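Local coordinates for protein arabinan endo-1,5-alpha-l-arabinosidase A (Cellvibrio cellulosa, PDB 1GYH) that cleaves the alpha-1,5-linked arabinofuranosyl backbone of linear arabinan, releasing almost exclusively arabinotriose during breakdown of the plant cell wall, at residues A[116-121]-A[125-130]; A[153-158]-A[162-167]. One frame throughout, in Å; residues are numbered along the deposited sequence. Where two conformers were deposited one is given.

Both contacts pin loops in one region of the five-bladed propeller, but at different depths. Interaction 1 is mostly buried: the loop between two neighbouring blades is fixed to strand 110-118 through a serine hydroxyl, a tryptophan ring and an alanine methyl. Interaction 2 is only partly buried and stays within the next blade, where backbone hydrogen bonds, one proline and a bridging water fix the connection between strands 151-155 and 169-173. The two centres are 15 Å apart, and apolar packing of I116 CG2 on F154 CZ joins them. W169 of strand 169-173 also serves both, meeting the ring of W125 and stacking on that of F154.

Interaction 1: A[116-121]-A[125-130]; sequences IESVPQ and WNAIAP
A side-chain hydroxyl, not a carbonyl, takes the backbone N-H that joins these two segments: A127 N donates to S118 OG at 3.1 Å and almost straight, with 174° at the hydrogen. S118 places its OG between its own backbone N and carbonyl carbon (chi1 51°), which brings the oxygen round to the loop. The same hydroxyl is bonded to the backbone O of N88, so two bonds fix its rotation. The side-chain amide of N88 in turn bonds W125 O, and that same W125 O lies 3.4 Å from S118 CB.

A127 sits at the centre of an inverse gamma turn, closed by a weak bond from I128 N to N126 O. Its methyl points at the strand and fits against the backbone there, with CB 3.6 Å from S118 N and 3.8 Å from I116 O. The segments belong to the connection between two blades of the five-bladed beta-propeller: 116-118 belongs to the last part of strand 110-118, at the edge of one blade, and 125-130 leads into strand 131-134 of the next.

W125 brings its six-membered ring obliquely alongside the strand. CZ3 lies 3.7 Å from S118 CB, and CH2 lies as far from E117 O. On the side of the next blade it meets the rings of W169 and F144. I116 approaches it from the opposite direction with CD1, but that atom is modelled doubtfully close. E117 turns the other way, to a salt bridge with R55. N126, probably a substrate-binding residue together with nearby S146, leaves its backbone away from the strand, yet OD1 returns to bond S90 OG.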
loop_
_atom_site.group_PDB
_atom_site.type_symbol
_atom_site.label_atom_id
_atom_site.label_comp_id
_atom_site.label_asym_id
_atom_site.label_seq_id
_atom_site.Cartn_x
_atom_site.Cartn_y
_atom_site.Cartn_z
ATOM N N ILE A 116 -9.516 1.358 -12.181
ATOM C CA ILE A 116 -9.460 2.785 -12.414
ATOM C C ILE A 116 -8.134 3.132 -13.103
ATOM O O ILE A 116 -7.109 2.521 -12.815
ATOM C CB ILE A 116 -9.643 3.525 -11.061
ATOM C CG1 ILE A 116 -9.939 4.993 -11.282
ATOM C CG2 ILE A 116 -8.478 3.245 -10.101
ATOM C CD1 ILE A 116 -8.914 5.867 -10.726
ATOM N N GLU A 117 -8.205 4.086 -14.027
ATOM C CA GLU A 117 -7.038 4.555 -14.807
ATOM C C GLU A 117 -6.950 6.097 -14.780
ATOM O O GLU A 117 -7.929 6.785 -15.005
ATOM C CB GLU A 117 -7.152 4.033 -16.254
ATOM C CG GLU A 117 -6.053 4.581 -17.203
ATOM C CD GLU A 117 -6.109 4.030 -18.621
ATOM O OE1 GLU A 117 -6.900 3.072 -18.897
ATOM O OE2 GLU A 117 -5.334 4.561 -19.472
ATOM N N SER A 118 -5.763 6.622 -14.554
ATOM C CA SER A 118 -5.504 8.035 -14.677
ATOM C C SER A 118 -4.963 8.350 -16.095
ATOM O O SER A 118 -4.180 7.566 -16.677
ATOM C CB SER A 118 -4.494 8.515 -13.609
ATOM O OG SER A 118 -3.292 7.734 -13.531
ATOM N N VAL A 119 -5.387 9.503 -16.591
ATOM C CA VAL A 119 -5.075 10.000 -17.945
ATOM C C VAL A 119 -4.465 11.411 -17.860
ATOM O O VAL A 119 -5.071 12.335 -17.343
ATOM C CB VAL A 119 -6.304 10.025 -18.852
ATOM C CG1 VAL A 119 -5.974 10.680 -20.233
ATOM C CG2 VAL A 119 -6.881 8.650 -19.071
ATOM N N PRO A 120 -3.240 11.587 -18.333
ATOM C CA PRO A 120 -2.597 12.909 -18.279
ATOM C C PRO A 120 -3.463 14.010 -18.897
ATOM O O PRO A 120 -4.048 13.805 -19.935
ATOM C CB PRO A 120 -1.299 12.709 -19.104
ATOM C CG PRO A 120 -0.999 11.276 -18.959
ATOM C CD PRO A 120 -2.354 10.544 -18.889
ATOM N N GLN A 121 -3.535 15.143 -18.227
ATOM C CA GLN A 121 -4.275 16.354 -18.599
ATOM C C GLN A 121 -5.788 16.231 -18.338
ATOM O O GLN A 121 -6.481 17.234 -18.385
ATOM C CB GLN A 121 -4.007 16.804 -20.077
ATOM C CG GLN A 121 -2.519 16.897 -20.478
ATOM C CD GLN A 121 -1.870 18.158 -19.978
ATOM O OE1 GLN A 121 -2.527 19.215 -19.893
ATOM N NE2 GLN A 121 -0.575 18.074 -19.635
ATOM N N TRP A 125 -4.691 13.261 -10.452
ATOM C CA TRP A 125 -4.284 12.217 -9.522
ATOM C C TRP A 125 -3.579 11.141 -10.327
ATOM O O TRP A 125 -3.632 11.148 -11.583
ATOM C CB TRP A 125 -5.505 11.634 -8.765
ATOM C CG TRP A 125 -6.830 11.572 -9.546
ATOM C CD1 TRP A 125 -7.806 12.535 -9.576
ATOM C CD2 TRP A 125 -7.325 10.493 -10.347
ATOM N NE1 TRP A 125 -8.854 12.125 -10.360
ATOM C CE2 TRP A 125 -8.583 10.877 -10.851
ATOM C CE3 TRP A 125 -6.822 9.251 -10.723
ATOM C CZ2 TRP A 125 -9.335 10.057 -11.699
ATOM C CZ3 TRP A 125 -7.585 8.438 -11.561
ATOM C CH2 TRP A 125 -8.799 8.851 -12.052
ATOM N N ASN A 126 -3.001 10.187 -9.603
ATOM C CA ASN A 126 -2.212 9.094 -10.157
ATOM C C ASN A 126 -2.785 7.758 -9.636
ATOM O O ASN A 126 -2.808 7.525 -8.429
ATOM C CB ASN A 126 -0.733 9.265 -9.762
ATOM C CG ASN A 126 0.195 8.316 -10.519
ATOM O OD1 ASN A 126 -0.241 7.628 -11.449
ATOM N ND2 ASN A 126 1.465 8.262 -10.111
ATOM N N ALA A 127 -3.279 6.932 -10.562
ATOM C CA ALA A 127 -3.901 5.650 -10.267
ATOM C C ALA A 127 -2.886 4.539 -9.969
ATOM O O ALA A 127 -2.692 3.615 -10.772
ATOM C CB ALA A 127 -4.830 5.261 -11.388
ATOM N N ILE A 128 -2.234 4.673 -8.806
ATOM C CA ILE A 128 -1.374 3.655 -8.216
ATOM C C ILE A 128 -1.651 3.544 -6.687
ATOM O O ILE A 128 -2.214 4.464 -6.102
ATOM C CB ILE A 128 0.144 3.941 -8.429
ATOM C CG1 ILE A 128 0.632 5.136 -7.622
ATOM C CG2 ILE A 128 0.474 4.087 -10.002
ATOM C CD1 ILE A 128 2.171 5.348 -7.728
ATOM N N ALA A 129 -1.201 2.435 -6.098
ATOM C CA ALA A 129 -1.157 2.231 -4.623
ATOM C C ALA A 129 -2.523 2.080 -3.966
ATOM O O ALA A 129 -2.853 2.810 -3.047
ATOM C CB ALA A 129 -0.316 3.333 -3.917
ATOM N N PRO A 130 -3.302 1.096 -4.407
ATOM C CA PRO A 130 -4.619 0.837 -3.827
ATOM C C PRO A 130 -4.553 0.264 -2.399
ATOM O O PRO A 130 -3.583 -0.432 -2.026
ATOM C CB PRO A 130 -5.207 -0.216 -4.760
ATOM C CG PRO A 130 -4.054 -0.933 -5.227
ATOM C CD PRO A 130 -3.006 0.113 -5.461
#

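Interaction 2: A[153-158]-A[162-167]; sequences LFKLND and RPAEPQ
F154 and P163 make the tight side of this contact, where the strand 151-155 of one four-stranded propeller blade is met by the connection leading on to the blade's last strand, 169-173. P163 CG meets F154 CE2 at 3.6 Å, at a slant to the ring. F154 also stacks on W169 and packs on V115 of the preceding blade.

Beside this apolar patch L156 and P163 form a single beta bridge, their CA atoms 4.5 Å apart. A bond lies to each side of it: A164 N to K155 O at 2.8 Å, its donor tilted 30° from the carbonyl plane, and N157 N to R162 O at the same length, with a nearly linear C=O...N approach.

Toward solvent the grip is looser. A water donates to both K155 O and A164 O, a second link beside the direct bond from A164 N. The side chains of N157 and R162 run the same way, touching where N157 ND2 lies 3.8 Å from R162 CB, while the guanidinium goes on to bond K112 O through NH1. N157 OD1 bonds the backbone N of T161, and it also takes R162 N in a longer bond of 3.3 Å, the donor standing above the amide plane, 58° out of it.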
loop_
_atom_site.group_PDB
_atom_site.type_symbol
_atom_site.label_atom_id
_atom_site.label_comp_id
_atom_site.label_asym_id
_atom_site.label_seq_id
_atom_site.Cartn_x
_atom_site.Cartn_y
_atom_site.Cartn_z
ATOM N N LEU A 153 -10.535 8.443 -2.281
ATOM C CA LEU A 153 -11.332 7.322 -1.822
ATOM C C LEU A 153 -12.573 7.219 -2.658
ATOM O O LEU A 153 -13.263 8.205 -2.832
ATOM C CB LEU A 153 -11.745 7.552 -0.343
ATOM C CG LEU A 153 -12.486 6.415 0.339
ATOM C CD1 LEU A 153 -11.499 5.345 0.821
ATOM C CD2 LEU A 153 -13.427 6.915 1.513
ATOM N N PHE A 154 -12.909 6.046 -3.179
ATOM C CA PHE A 154 -14.147 5.906 -3.923
ATOM C C PHE A 154 -14.832 4.609 -3.614
ATOM O O PHE A 154 -14.194 3.644 -3.223
ATOM C CB PHE A 154 -13.991 6.071 -5.477
ATOM C CG PHE A 154 -13.221 4.964 -6.145
ATOM C CD1 PHE A 154 -11.836 5.036 -6.235
ATOM C CD2 PHE A 154 -13.865 3.868 -6.698
ATOM C CE1 PHE A 154 -11.104 4.026 -6.794
ATOM C CE2 PHE A 154 -13.110 2.832 -7.309
ATOM C CZ PHE A 154 -11.729 2.928 -7.346
ATOM N N LYS A 155 -16.142 4.605 -3.805
ATOM C CA LYS A 155 -16.939 3.409 -3.526
ATOM C C LYS A 155 -16.858 2.328 -4.629
ATOM O O LYS A 155 -16.992 2.619 -5.844
ATOM C CB LYS A 155 -18.376 3.803 -3.236
ATOM C CG LYS A 155 -19.220 2.665 -2.620
ATOM C CD LYS A 155 -20.453 3.265 -1.872
ATOM C CE LYS A 155 -21.658 3.347 -2.682
ATOM N NZ LYS A 155 -22.821 4.026 -1.879
ATOM N N LEU A 156 -16.605 1.081 -4.218
ATOM C CA LEU A 156 -16.487 -0.052 -5.172
ATOM C C LEU A 156 -17.839 -0.693 -5.423
ATOM O O LEU A 156 -18.735 -0.609 -4.567
ATOM C CB LEU A 156 -15.513 -1.116 -4.658
ATOM C CG LEU A 156 -14.040 -0.693 -4.753
ATOM C CD1 LEU A 156 -13.169 -1.547 -3.867
ATOM C CD2 LEU A 156 -13.555 -0.738 -6.229
ATOM N N ASN A 157 -18.003 -1.286 -6.612
ATOM C CA ASN A 157 -19.221 -1.971 -6.980
ATOM C C ASN A 157 -19.322 -3.282 -6.229
ATOM O O ASN A 157 -18.432 -3.616 -5.453
ATOM C CB ASN A 157 -19.369 -2.181 -8.525
ATOM C CG ASN A 157 -18.367 -3.174 -9.106
ATOM O OD1 ASN A 157 -17.467 -3.622 -8.421
ATOM N ND2 ASN A 157 -18.513 -3.489 -10.388
ATOM N N ASP A 158 -20.429 -3.990 -6.448
ATOM C CA ASP A 158 -20.751 -5.225 -5.730
ATOM C C ASP A 158 -19.733 -6.346 -5.914
ATOM O O ASP A 158 -19.522 -7.115 -4.956
ATOM C CB ASP A 158 -22.149 -5.737 -6.097
ATOM C CG ASP A 158 -23.281 -4.953 -5.413
ATOM O OD1 ASP A 158 -23.043 -3.997 -4.633
ATOM O OD2 ASP A 158 -24.466 -5.258 -5.605
ATOM N N ARG A 162 -14.848 -2.623 -10.130
ATOM C CA ARG A 162 -14.968 -1.300 -10.725
ATOM C C ARG A 162 -15.625 -0.324 -9.738
ATOM O O ARG A 162 -16.276 -0.764 -8.776
ATOM C CB ARG A 162 -15.826 -1.348 -12.018
ATOM C CG ARG A 162 -14.948 -1.397 -13.368
ATOM C CD ARG A 162 -15.029 -2.691 -13.925
ATOM N NE ARG A 162 -14.305 -3.066 -15.149
ATOM C CZ ARG A 162 -13.267 -3.903 -15.187
ATOM N NH1 ARG A 162 -12.662 -4.279 -14.052
ATOM N NH2 ARG A 162 -12.786 -4.336 -16.363
ATOM N N PRO A 163 -15.522 0.983 -9.997
ATOM C CA PRO A 163 -16.278 1.971 -9.192
ATOM C C PRO A 163 -17.783 1.672 -9.217
ATOM O O PRO A 163 -18.307 1.300 -10.281
ATOM C CB PRO A 163 -15.979 3.307 -9.881
ATOM C CG PRO A 163 -14.635 3.057 -10.616
ATOM C CD PRO A 163 -14.713 1.629 -11.057
ATOM N N ALA A 164 -18.456 1.775 -8.062
ATOM C CA ALA A 164 -19.911 1.694 -8.018
ATOM C C ALA A 164 -20.470 2.810 -8.892
ATOM O O ALA A 164 -19.844 3.853 -9.001
ATOM C CB ALA A 164 -20.425 1.844 -6.567
ATOM N N GLU A 165 -21.629 2.587 -9.496
ATOM C CA GLU A 165 -22.338 3.597 -10.304
ATOM C C GLU A 165 -23.723 3.843 -9.696
ATOM O O GLU A 165 -24.431 2.891 -9.401
ATOM C CB GLU A 165 -22.499 3.159 -11.759
ATOM C CG GLU A 165 -21.188 2.952 -12.544
ATOM C CD GLU A 165 -20.480 4.236 -12.974
ATOM O OE1 GLU A 165 -21.098 5.320 -12.961
ATOM O OE2 GLU A 165 -19.278 4.156 -13.339
ATOM N N PRO A 166 -24.148 5.084 -9.504
ATOM C CA PRO A 166 -23.372 6.297 -9.765
ATOM C C PRO A 166 -22.164 6.406 -8.839
ATOM O O PRO A 166 -22.183 5.899 -7.702
ATOM C CB PRO A 166 -24.375 7.399 -9.412
ATOM C CG PRO A 166 -25.241 6.750 -8.353
ATOM C CD PRO A 166 -25.490 5.403 -8.965
ATOM N N GLN A 167 -21.108 7.053 -9.315
ATOM C CA GLN A 167 -19.853 7.100 -8.581
ATOM C C GLN A 167 -19.926 7.984 -7.364
ATOM O O GLN A 167 -20.652 8.965 -7.363
ATOM C CB GLN A 167 -18.681 7.531 -9.525
ATOM C CG GLN A 167 -18.498 6.531 -10.684
ATOM C CD GLN A 167 -17.126 6.516 -11.375
ATOM O OE1 GLN A 167 -16.179 7.168 -10.937
ATOM N NE2 GLN A 167 -17.023 5.711 -12.461
HETATM O O HOH W 1 -18.035 4.927 -7.057
#